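Local atomic coordinates of GDSL-like protein (Roseburia intestinalis L1-82, PDB entry 6HFZ), a protein that acts as a two-domain carbohydrate esterase on acetylated mannans, removing acetyl groups from these polysaccharides for a commensal gut bacterium. Residues A[185-190]-A[195-200]; A[346-351]-A[361-366]; A[127-132]-A[162-167]; A[57-62]-A[208-213]. All coordinates share one frame; numbering follows the deposited sequence.

Contact 1 of 4, residues A[185-190]-A[195-200]; sequences REITPD and NDAGHA
I187 and G198 bring the two backbones together, their CA atoms only 4.4 Å apart, where the loop 185-190 passes the first turn of helix 196-215. The main chain itself closes the crossing: N195 N donates to I187 O over 2.9 Å. Close by, G198 CA lies 3.7 Å from the same I187 O. Glycine suits this place, since a beta carbon would point toward the loop and would probably collide with that oxygen.

N195 carries most of the side-chain work, as the N-cap of the helix. Its CG sits between the backbone N and the carbonyl carbon (chi1 63°), which folds the amide back over the helix start. OD1 accepts from G198 N at 2.9 Å, with the donor almost in line with the C=O bond. The other branch faces the loop: ND2 gives a nearly straight bond to E186 O (3.1 Å, 167°), which lies in the amide plane. H193, in the chain between the two segments, has its ND1 hydrogen-bonded to D190 OD2; the Asp-x-x-His spacing is that of the last conserved block of SGNH hydrolases, consistent with two members of a Ser-His-Asp triad. With a leucine here instead of N195, E186 O would probably lose this donor and G198 N its capping acceptor, leaving the helix start less firmly tied to the loop. A197, whose CB points toward the loop, is small enough to fit there, 3.7 Å from E186 O, while the I187 side chain packs on I173 and V177 of helix 173-178.

Contact 2 of 4, residues A[346-351]-A[361-366]; sequences VEVRLT and FYLVSV
L350 and F361 make the tightest meeting here, the leucine CD1 lying 3.8 Å from F361 CB where the two side chains cross at a slant. Strands 346-351 and 361-366 run antiparallel (169° between their directions), yet their axes stay 9.9 Å apart. They are therefore not paired neighbours in one sheet but strands of two sheets packed face to face, as in a beta-sandwich, and only side chains fill the interval.

Further along, V348 and L363 reach toward each other tip to tip, CG2 to CD2 at 4.1 Å; CG of L363 stands anti to its backbone nitrogen (chi1 179°), which directs the side chain to the other sheet, where CD2 does the touching. The packing eases slightly at V346 and V366, where the CG1 atoms approach to 4.3 Å. The beta-branched valines suit extended strands, and leucine and phenylalanine add apolar reach. The alternate residues E347 and R349 lie off the back of their strand, on its more solvent-accessible side, which leaves the charged ends outside the apolar interval.

On the other strand the alternation is broken: V364 and S365 both face Q292, a classic beta bulge, and V366 thereby joins L363 and F361 on the inner face. Strand 342-352 is bordered by 279-286 and 303-308, whose I280, V284 and I306 thicken the core, while strand 361-370 pairs with 288-295, which adds V291 and I289.

Contact 3 of 4, residues A[127-132]-A[162-167]; sequences KVYTSK and YNLPAV
Y129 meets L164 where two pieces of the alpha/beta/alpha SGNH fold converge: the C-terminal end of helix 115-129 and the turn leading into strand 166-168 of the central sheet. The tyrosine has CG anti to the backbone N (chi1 -176°), and this swings the ring off the helix end so that its CE1 comes within 4.0 Å of L164 CD2. The leucine crosses the ring at an oblique angle; its CG is anti to its own carbonyl carbon (chi1 -62°) and carries the branch out to the aromatic.

A tyrosine suits this buried spot because it is apolar along its flank and polar at its tip. Its OH is hydrogen-bonded to a water at 2.9 Å, and that water donates to Y162 O at 3.0 Å, so the phenol and the chain end of helix 152-161 are bridged. N163, with positive phi (59°), ends that helix in a Schellman motif. The Y162 hydroxyl is hydrogen-bonded to E122 and R126, and R19 makes a cation-pi contact with Y129. At the close of helix 115-129, V128 O takes two donors on one face of its carbonyl, S131 N at 3.2 Å and S131 OG at 2.7 Å.

Contact 4 of 4, residues A[57-62]-A[208-213]; sequences YHVYEW and YFLDKV
The indole of W62 is met on a face by L210 and at an edge by D211. L210 CB sits 3.7 Å from the centroid of the six-membered ring of W62, close to the ring normal, a CH-pi contact, while L210 CD1 rests 3.8 Å from W62 CE3. At the pyrrole edge, W62 NE1 gives a weak hydrogen bond to D211 OD2 (3.2 Å), and the carboxylate is turned 65° from the ring plane.

What brings these groups together is the tryptophan's extended side chain, CG anti to the backbone N (chi1 -177°), which spans the gap between helices 55-66 and 196-215. The axes of segments 57-62 and 208-213 are 11.5 Å apart and run nearly alongside, crossing at -22°. One turn earlier V59 CG1 touches L210 CD1 at 4.2 Å, and M24 of helix 18-28 packs on both W62 and L210. An alanine in place of W62 would probably leave a gap over L210 and deprive D211 of its indole N-H partner. Tryptophan thus offers two kinds of contact in one group: a broad apolar face for the buried leucine, and a single polar N-H that makes a weak hydrogen bond to the aspartate at the partly exposed margin.

How the contacts relate
Contacts 1, 3 and 4 belong to the SGNH hydrolase domain, contact 2 to the beta-sandwich domain that follows it in the chain. Contact 4 closes a long loop within which contacts 3 and 1 come in that order. Helix 196-215 is common to contacts 1 and 4, whose centres lie 19 Å apart but which touch where H58 CD2 is 4.1 Å from A200 CA: its capped start bears on the loop next to H193, and a later turn packs on helix 55-66. That later turn also reaches contact 3, F209 CZ lying 3.6 Å from P165 CB. Contact 2 is 34 Å or more, centre to centre, from each of the others and touches none, as expected of a separately packed domain.

Contact 1 of 4, residues A[185-190]-A[195-200]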
# COMPACT_ATOMS: atom_id res chain seq x y z
N ARG A 185 7.11 -8.95 -22.90
CA ARG A 185 6.93 -7.58 -23.39
C ARG A 185 5.57 -7.39 -24.06
O ARG A 185 5.16 -6.26 -24.27
CB ARG A 185 8.10 -7.18 -24.30
CG ARG A 185 9.44 -7.16 -23.57
CD ARG A 185 9.57 -6.08 -22.52
NE ARG A 185 10.71 -6.36 -21.64
CZ ARG A 185 10.60 -7.01 -20.50
NH1 ARG A 185 9.40 -7.19 -19.97
NH2 ARG A 185 11.67 -7.52 -19.92
N GLU A 186 4.84 -8.47 -24.31
CA GLU A 186 3.46 -8.37 -24.72
C GLU A 186 2.57 -7.83 -23.61
O GLU A 186 1.52 -7.25 -23.92
CB GLU A 186 2.92 -9.72 -25.19
CG GLU A 186 3.68 -10.24 -26.39
CD GLU A 186 3.11 -11.51 -26.99
OE1 GLU A 186 3.17 -12.56 -26.31
OE2 GLU A 186 2.60 -11.43 -28.14
N ILE A 187 2.95 -8.05 -22.34
CA ILE A 187 2.08 -7.63 -21.23
C ILE A 187 2.77 -6.72 -20.21
O ILE A 187 2.04 -6.21 -19.36
CB ILE A 187 1.49 -8.84 -20.49
CG1 ILE A 187 2.58 -9.70 -19.87
CG2 ILE A 187 0.52 -9.59 -21.39
CD1 ILE A 187 2.02 -10.76 -18.90
N THR A 188 4.09 -6.53 -20.28
CA THR A 188 4.75 -5.64 -19.34
C THR A 188 6.07 -5.17 -19.91
O THR A 188 6.86 -5.97 -20.41
CB THR A 188 4.95 -6.32 -17.98
OG1 THR A 188 5.78 -5.42 -17.24
CG2 THR A 188 5.62 -7.67 -18.07
N PRO A 189 6.36 -3.84 -19.88
CA PRO A 189 7.65 -3.34 -20.34
C PRO A 189 8.83 -3.56 -19.38
O PRO A 189 9.96 -3.45 -19.85
CB PRO A 189 7.44 -1.84 -20.54
CG PRO A 189 6.28 -1.51 -19.63
CD PRO A 189 5.43 -2.76 -19.53
N ASP A 190 8.57 -3.87 -18.10
CA ASP A 190 9.62 -3.93 -17.11
C ASP A 190 9.50 -5.13 -16.17
O ASP A 190 10.21 -5.15 -15.20
CB ASP A 190 9.67 -2.67 -16.26
CG ASP A 190 8.39 -2.36 -15.50
OD1 ASP A 190 7.52 -3.24 -15.40
OD2 ASP A 190 8.23 -1.20 -15.13
N ASN A 195 1.12 -3.44 -18.97
CA ASN A 195 0.62 -2.49 -19.99
C ASN A 195 -0.89 -2.68 -20.11
O ASN A 195 -1.52 -3.30 -19.24
CB ASN A 195 1.33 -2.69 -21.33
CG ASN A 195 1.12 -4.05 -21.94
OD1 ASN A 195 0.25 -4.81 -21.52
ND2 ASN A 195 1.93 -4.36 -22.96
N ASP A 196 -1.53 -2.14 -21.17
CA ASP A 196 -2.96 -2.28 -21.29
C ASP A 196 -3.41 -3.75 -21.34
O ASP A 196 -4.41 -4.14 -20.70
CB ASP A 196 -3.46 -1.55 -22.52
CG ASP A 196 -3.37 -0.04 -22.43
OD1 ASP A 196 -3.26 0.50 -21.31
OD2 ASP A 196 -3.43 0.58 -23.51
N ALA A 197 -2.70 -4.55 -22.17
CA ALA A 197 -2.99 -5.95 -22.36
C ALA A 197 -2.87 -6.69 -21.02
O ALA A 197 -3.74 -7.51 -20.67
CB ALA A 197 -2.07 -6.57 -23.39
N GLY A 198 -1.82 -6.37 -20.26
CA GLY A 198 -1.59 -6.99 -18.95
C GLY A 198 -2.66 -6.61 -17.93
O GLY A 198 -3.15 -7.47 -17.19
N HIS A 199 -3.02 -5.31 -17.88
CA HIS A 199 -4.09 -4.85 -17.00
C HIS A 199 -5.41 -5.56 -17.33
O HIS A 199 -6.17 -5.86 -16.41
CB HIS A 199 -4.29 -3.31 -17.03
CG HIS A 199 -3.36 -2.61 -16.10
ND1 HIS A 199 -3.60 -2.56 -14.74
CD2 HIS A 199 -2.18 -1.99 -16.29
CE1 HIS A 199 -2.59 -1.92 -14.15
NE2 HIS A 199 -1.75 -1.52 -15.08
N ALA A 200 -5.71 -5.75 -18.62
CA ALA A 200 -6.96 -6.44 -18.99
C ALA A 200 -6.93 -7.90 -18.50
O ALA A 200 -7.94 -8.40 -17.96
CB ALA A 200 -7.20 -6.37 -20.48

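Contact 2 of 4, residues A[346-351]-A[361-366]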
# COMPACT_ATOMS: atom_id res chain seq x y z
N VAL A 346 12.38 11.70 18.76
CA VAL A 346 12.93 11.45 17.47
C VAL A 346 13.53 12.74 16.93
O VAL A 346 12.89 13.79 16.94
CB VAL A 346 11.87 10.87 16.52
CG1 VAL A 346 12.49 10.57 15.17
CG2 VAL A 346 11.19 9.65 17.11
N GLU A 347 14.72 12.63 16.37
CA GLU A 347 15.36 13.76 15.79
C GLU A 347 15.84 13.38 14.40
O GLU A 347 16.41 12.32 14.21
CB GLU A 347 16.50 14.22 16.71
CG GLU A 347 17.31 15.36 16.12
CD GLU A 347 18.36 15.98 17.02
OE1 GLU A 347 18.95 15.25 17.87
OE2 GLU A 347 18.58 17.22 16.88
N VAL A 348 15.63 14.28 13.43
CA VAL A 348 16.22 14.14 12.11
C VAL A 348 17.09 15.39 11.87
O VAL A 348 16.63 16.48 12.13
CB VAL A 348 15.11 13.99 11.05
CG1 VAL A 348 15.70 13.86 9.66
CG2 VAL A 348 14.19 12.81 11.38
N ARG A 349 18.31 15.18 11.38
CA ARG A 349 19.29 16.26 11.17
C ARG A 349 19.96 16.05 9.81
O ARG A 349 20.35 14.95 9.50
CB ARG A 349 20.40 16.16 12.23
CG ARG A 349 21.38 17.33 12.24
CD ARG A 349 22.32 17.28 13.47
NE ARG A 349 23.30 18.39 13.43
CZ ARG A 349 23.12 19.56 14.04
NH1 ARG A 349 22.08 19.75 14.83
NH2 ARG A 349 24.00 20.54 13.89
N LEU A 350 20.22 17.13 9.06
CA LEU A 350 20.97 17.00 7.83
C LEU A 350 22.47 16.91 8.14
O LEU A 350 22.97 17.70 8.95
CB LEU A 350 20.67 18.21 6.95
CG LEU A 350 19.71 17.97 5.78
CD1 LEU A 350 18.43 17.30 6.18
CD2 LEU A 350 19.42 19.25 5.01
N THR A 351 23.13 15.91 7.54
CA THR A 351 24.57 15.60 7.77
C THR A 351 25.45 15.86 6.55
O THR A 351 26.67 16.07 6.73
CB THR A 351 24.74 14.15 8.24
OG1 THR A 351 24.28 13.28 7.20
CG2 THR A 351 23.98 13.87 9.51
N PHE A 361 16.15 18.10 1.05
CA PHE A 361 15.68 16.87 1.67
C PHE A 361 14.18 17.05 1.99
O PHE A 361 13.79 18.10 2.45
CB PHE A 361 16.51 16.60 2.93
CG PHE A 361 16.28 15.24 3.52
CD1 PHE A 361 15.19 15.00 4.35
CD2 PHE A 361 17.13 14.18 3.20
CE1 PHE A 361 14.98 13.73 4.87
CE2 PHE A 361 16.85 12.90 3.66
CZ PHE A 361 15.80 12.68 4.53
N TYR A 362 13.34 16.04 1.70
CA TYR A 362 11.89 16.08 2.06
C TYR A 362 11.60 14.99 3.10
O TYR A 362 11.60 13.81 2.77
CB TYR A 362 10.99 15.94 0.82
CG TYR A 362 9.59 16.48 1.08
CD1 TYR A 362 8.73 15.82 1.93
CD2 TYR A 362 9.16 17.69 0.53
CE1 TYR A 362 7.48 16.36 2.25
CE2 TYR A 362 7.90 18.20 0.77
CZ TYR A 362 7.07 17.55 1.66
OH TYR A 362 5.84 18.10 1.95
N LEU A 363 11.30 15.41 4.32
CA LEU A 363 10.84 14.52 5.40
C LEU A 363 9.31 14.49 5.36
O LEU A 363 8.63 15.48 5.62
CB LEU A 363 11.40 15.06 6.72
CG LEU A 363 11.01 14.28 7.97
CD1 LEU A 363 11.54 12.83 7.92
CD2 LEU A 363 11.51 14.97 9.22
N VAL A 364 8.74 13.33 4.96
CA VAL A 364 7.32 13.25 4.75
C VAL A 364 6.60 12.99 6.08
O VAL A 364 5.60 13.62 6.42
CB VAL A 364 6.97 12.17 3.70
CG1 VAL A 364 5.45 11.96 3.59
CG2 VAL A 364 7.62 12.46 2.35
N SER A 365 7.08 12.03 6.90
CA SER A 365 6.41 11.68 8.12
C SER A 365 7.35 10.90 9.02
O SER A 365 8.30 10.29 8.53
CB SER A 365 5.14 10.84 7.91
OG SER A 365 5.46 9.44 7.66
N VAL A 366 7.05 10.89 10.33
CA VAL A 366 7.56 9.79 11.21
C VAL A 366 6.35 9.01 11.71
O VAL A 366 5.34 9.60 12.15
CB VAL A 366 8.40 10.34 12.38
CG1 VAL A 366 8.90 9.19 13.26
CG2 VAL A 366 9.55 11.22 11.88

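Contact 3 of 4, residues A[127-132]-A[162-167]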
# COMPACT_ATOMS: atom_id res chain seq x y z
N LYS A 127 -7.48 -3.66 10.33
CA LYS A 127 -8.05 -2.31 10.40
C LYS A 127 -9.18 -2.17 9.38
O LYS A 127 -10.19 -1.54 9.63
CB LYS A 127 -6.95 -1.27 10.18
CG LYS A 127 -7.41 0.18 10.00
CD LYS A 127 -6.32 1.21 10.01
CE LYS A 127 -5.73 1.42 11.38
NZ LYS A 127 -4.38 2.06 11.34
N VAL A 128 -8.95 -2.62 8.14
CA VAL A 128 -9.99 -2.45 7.11
C VAL A 128 -11.21 -3.33 7.42
O VAL A 128 -12.36 -2.88 7.30
CB VAL A 128 -9.41 -2.70 5.71
CG1 VAL A 128 -10.49 -2.74 4.65
CG2 VAL A 128 -8.31 -1.70 5.35
N TYR A 129 -10.98 -4.57 7.81
CA TYR A 129 -12.02 -5.57 7.96
C TYR A 129 -12.95 -5.18 9.13
O TYR A 129 -14.15 -5.36 9.04
CB TYR A 129 -11.40 -6.95 8.18
CG TYR A 129 -12.35 -8.12 8.27
CD1 TYR A 129 -13.04 -8.59 7.16
CD2 TYR A 129 -12.62 -8.72 9.48
CE1 TYR A 129 -13.88 -9.70 7.25
CE2 TYR A 129 -13.45 -9.84 9.58
CZ TYR A 129 -14.08 -10.33 8.46
OH TYR A 129 -14.86 -11.45 8.53
N THR A 130 -12.37 -4.60 10.19
CA THR A 130 -13.19 -4.20 11.37
C THR A 130 -13.64 -2.73 11.32
O THR A 130 -14.30 -2.23 12.29
CB THR A 130 -12.45 -4.50 12.67
OG1 THR A 130 -11.32 -3.64 12.71
CG2 THR A 130 -12.05 -5.96 12.76
N SER A 131 -13.39 -2.02 10.23
CA SER A 131 -13.82 -0.61 10.12
C SER A 131 -15.35 -0.49 10.10
O SER A 131 -16.09 -1.47 9.93
CB SER A 131 -13.22 0.05 8.91
OG SER A 131 -13.67 -0.55 7.71
N LYS A 132 -15.83 0.75 10.23
CA LYS A 132 -17.25 1.04 10.46
C LYS A 132 -18.16 0.43 9.39
O LYS A 132 -19.22 -0.12 9.76
CB LYS A 132 -17.48 2.55 10.53
CG LYS A 132 -18.90 2.95 10.91
CD LYS A 132 -19.08 4.44 11.19
CE LYS A 132 -18.68 5.35 10.04
NZ LYS A 132 -17.32 5.93 10.22
N TYR A 162 -8.08 -15.11 8.19
CA TYR A 162 -9.32 -14.26 8.31
C TYR A 162 -10.43 -14.78 7.41
O TYR A 162 -11.47 -14.13 7.35
CB TYR A 162 -9.02 -12.78 8.07
CG TYR A 162 -8.13 -12.25 9.16
CD1 TYR A 162 -8.69 -11.92 10.38
CD2 TYR A 162 -6.75 -12.19 9.04
CE1 TYR A 162 -7.92 -11.51 11.45
CE2 TYR A 162 -5.97 -11.75 10.10
CZ TYR A 162 -6.56 -11.42 11.31
OH TYR A 162 -5.80 -11.04 12.40
N ASN A 163 -10.19 -15.89 6.67
CA ASN A 163 -11.18 -16.44 5.72
C ASN A 163 -11.54 -15.41 4.65
O ASN A 163 -12.73 -15.22 4.32
CB ASN A 163 -12.38 -16.99 6.49
CG ASN A 163 -12.01 -18.28 7.20
OD1 ASN A 163 -11.77 -19.29 6.55
ND2 ASN A 163 -11.94 -18.27 8.52
N LEU A 164 -10.51 -14.75 4.08
CA LEU A 164 -10.73 -13.78 3.03
C LEU A 164 -10.54 -14.38 1.67
O LEU A 164 -9.60 -15.14 1.44
CB LEU A 164 -9.79 -12.58 3.19
CG LEU A 164 -9.96 -11.78 4.48
CD1 LEU A 164 -8.90 -10.68 4.55
CD2 LEU A 164 -11.33 -11.18 4.55
N PRO A 165 -11.41 -14.01 0.72
CA PRO A 165 -11.20 -14.39 -0.68
C PRO A 165 -9.92 -13.75 -1.23
O PRO A 165 -9.60 -12.62 -0.86
CB PRO A 165 -12.44 -13.88 -1.42
CG PRO A 165 -13.10 -12.88 -0.49
CD PRO A 165 -12.62 -13.21 0.91
N ALA A 166 -9.22 -14.49 -2.11
CA ALA A 166 -7.96 -14.02 -2.65
C ALA A 166 -7.78 -14.57 -4.07
O ALA A 166 -8.06 -15.78 -4.29
CB ALA A 166 -6.83 -14.49 -1.81
N VAL A 167 -7.28 -13.72 -4.96
CA VAL A 167 -6.96 -14.17 -6.29
C VAL A 167 -5.50 -13.84 -6.62
O VAL A 167 -4.95 -12.82 -6.13
CB VAL A 167 -7.94 -13.61 -7.34
CG1 VAL A 167 -9.35 -14.15 -7.11
CG2 VAL A 167 -7.94 -12.10 -7.41
O HOH W 1 -14.27 -13.47 6.57

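Contact 4 of 4, residues A[57-62]-A[208-213]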
# COMPACT_ATOMS: atom_id res chain seq x y z
N TYR A 57 -10.04 0.07 -12.79
CA TYR A 57 -11.19 0.66 -13.49
C TYR A 57 -11.96 -0.45 -14.21
O TYR A 57 -13.20 -0.41 -14.27
CB TYR A 57 -10.70 1.80 -14.36
CG TYR A 57 -11.81 2.77 -14.69
CD1 TYR A 57 -12.15 3.81 -13.85
CD2 TYR A 57 -12.56 2.57 -15.84
CE1 TYR A 57 -13.19 4.67 -14.15
CE2 TYR A 57 -13.62 3.40 -16.14
CZ TYR A 57 -13.93 4.45 -15.30
OH TYR A 57 -14.95 5.29 -15.67
N HIS A 58 -11.26 -1.48 -14.70
CA HIS A 58 -11.93 -2.62 -15.31
C HIS A 58 -12.83 -3.33 -14.31
O HIS A 58 -13.95 -3.74 -14.63
CB HIS A 58 -10.96 -3.62 -15.96
CG HIS A 58 -10.33 -3.22 -17.27
ND1 HIS A 58 -11.06 -2.87 -18.41
CD2 HIS A 58 -9.04 -3.22 -17.66
CE1 HIS A 58 -10.23 -2.65 -19.42
NE2 HIS A 58 -8.99 -2.89 -19.00
N VAL A 59 -12.37 -3.49 -13.06
CA VAL A 59 -13.18 -4.12 -12.06
C VAL A 59 -14.37 -3.21 -11.74
O VAL A 59 -15.48 -3.69 -11.46
CB VAL A 59 -12.35 -4.43 -10.81
CG1 VAL A 59 -13.19 -4.78 -9.61
CG2 VAL A 59 -11.33 -5.50 -11.11
N TYR A 60 -14.11 -1.89 -11.67
CA TYR A 60 -15.18 -0.91 -11.40
C TYR A 60 -16.25 -1.04 -12.50
O TYR A 60 -17.46 -1.08 -12.22
CB TYR A 60 -14.57 0.49 -11.26
CG TYR A 60 -15.56 1.62 -11.22
CD1 TYR A 60 -16.41 1.80 -10.14
CD2 TYR A 60 -15.63 2.50 -12.27
CE1 TYR A 60 -17.32 2.85 -10.11
CE2 TYR A 60 -16.54 3.55 -12.26
CZ TYR A 60 -17.37 3.72 -11.18
OH TYR A 60 -18.25 4.77 -11.20
N GLU A 61 -15.80 -1.15 -13.75
CA GLU A 61 -16.71 -1.29 -14.89
C GLU A 61 -17.50 -2.60 -14.76
O GLU A 61 -18.69 -2.63 -15.14
CB GLU A 61 -15.97 -1.15 -16.23
CG GLU A 61 -15.59 0.29 -16.50
CD GLU A 61 -15.14 0.63 -17.90
OE1 GLU A 61 -14.36 -0.14 -18.47
OE2 GLU A 61 -15.54 1.70 -18.41
N TRP A 62 -16.87 -3.68 -14.26
CA TRP A 62 -17.60 -4.93 -13.98
C TRP A 62 -18.81 -4.68 -13.07
O TRP A 62 -19.88 -5.18 -13.40
CB TRP A 62 -16.71 -6.05 -13.42
CG TRP A 62 -17.42 -7.35 -13.18
CD1 TRP A 62 -17.53 -8.39 -14.05
CD2 TRP A 62 -18.13 -7.74 -11.99
NE1 TRP A 62 -18.27 -9.39 -13.49
CE2 TRP A 62 -18.68 -9.01 -12.24
CE3 TRP A 62 -18.41 -7.12 -10.77
CZ2 TRP A 62 -19.41 -9.70 -11.28
CZ3 TRP A 62 -19.14 -7.80 -9.83
CH2 TRP A 62 -19.67 -9.06 -10.09
N TYR A 208 -13.48 -13.10 -13.31
CA TYR A 208 -13.81 -14.53 -13.33
C TYR A 208 -14.37 -14.95 -11.96
O TYR A 208 -15.43 -15.61 -11.84
CB TYR A 208 -12.58 -15.37 -13.66
CG TYR A 208 -12.88 -16.84 -13.60
CD1 TYR A 208 -13.41 -17.46 -14.72
CD2 TYR A 208 -12.65 -17.61 -12.47
CE1 TYR A 208 -13.72 -18.80 -14.71
CE2 TYR A 208 -12.96 -18.97 -12.45
CZ TYR A 208 -13.52 -19.55 -13.58
OH TYR A 208 -13.84 -20.87 -13.66
N PHE A 209 -13.67 -14.54 -10.90
CA PHE A 209 -14.04 -14.90 -9.55
C PHE A 209 -15.33 -14.16 -9.16
O PHE A 209 -16.23 -14.79 -8.61
CB PHE A 209 -12.90 -14.58 -8.57
CG PHE A 209 -13.24 -14.80 -7.12
CD1 PHE A 209 -13.33 -16.10 -6.62
CD2 PHE A 209 -13.48 -13.74 -6.28
CE1 PHE A 209 -13.68 -16.31 -5.30
CE2 PHE A 209 -13.80 -13.96 -4.95
CZ PHE A 209 -13.86 -15.24 -4.46
N LEU A 210 -15.41 -12.85 -9.45
CA LEU A 210 -16.59 -12.05 -9.04
C LEU A 210 -17.83 -12.69 -9.70
O LEU A 210 -18.85 -12.89 -9.07
CB LEU A 210 -16.43 -10.58 -9.43
CG LEU A 210 -15.38 -9.82 -8.62
CD1 LEU A 210 -15.32 -8.38 -9.03
CD2 LEU A 210 -15.67 -9.96 -7.14
N ASP A 211 -17.68 -13.11 -10.96
CA ASP A 211 -18.84 -13.74 -11.68
C ASP A 211 -19.23 -15.07 -11.01
O ASP A 211 -20.41 -15.41 -10.91
CB ASP A 211 -18.51 -13.88 -13.18
CG ASP A 211 -18.88 -12.65 -13.98
OD1 ASP A 211 -19.94 -12.05 -13.70
OD2 ASP A 211 -18.13 -12.29 -14.87
N LYS A 212 -18.24 -15.87 -10.60
CA LYS A 212 -18.49 -17.13 -9.94
C LYS A 212 -19.25 -16.88 -8.62
O LYS A 212 -20.21 -17.59 -8.27
CB LYS A 212 -17.20 -17.92 -9.70
CG LYS A 212 -17.40 -19.18 -8.88
CD LYS A 212 -16.14 -19.81 -8.38
CE LYS A 212 -15.33 -20.39 -9.51
NZ LYS A 212 -15.97 -21.60 -10.06
N VAL A 213 -18.81 -15.87 -7.87
CA VAL A 213 -19.46 -15.54 -6.61
C VAL A 213 -20.91 -15.13 -6.84
O VAL A 213 -21.77 -15.45 -6.00
CB VAL A 213 -18.69 -14.45 -5.83
CG1 VAL A 213 -19.44 -13.95 -4.60
CG2 VAL A 213 -17.32 -14.98 -5.46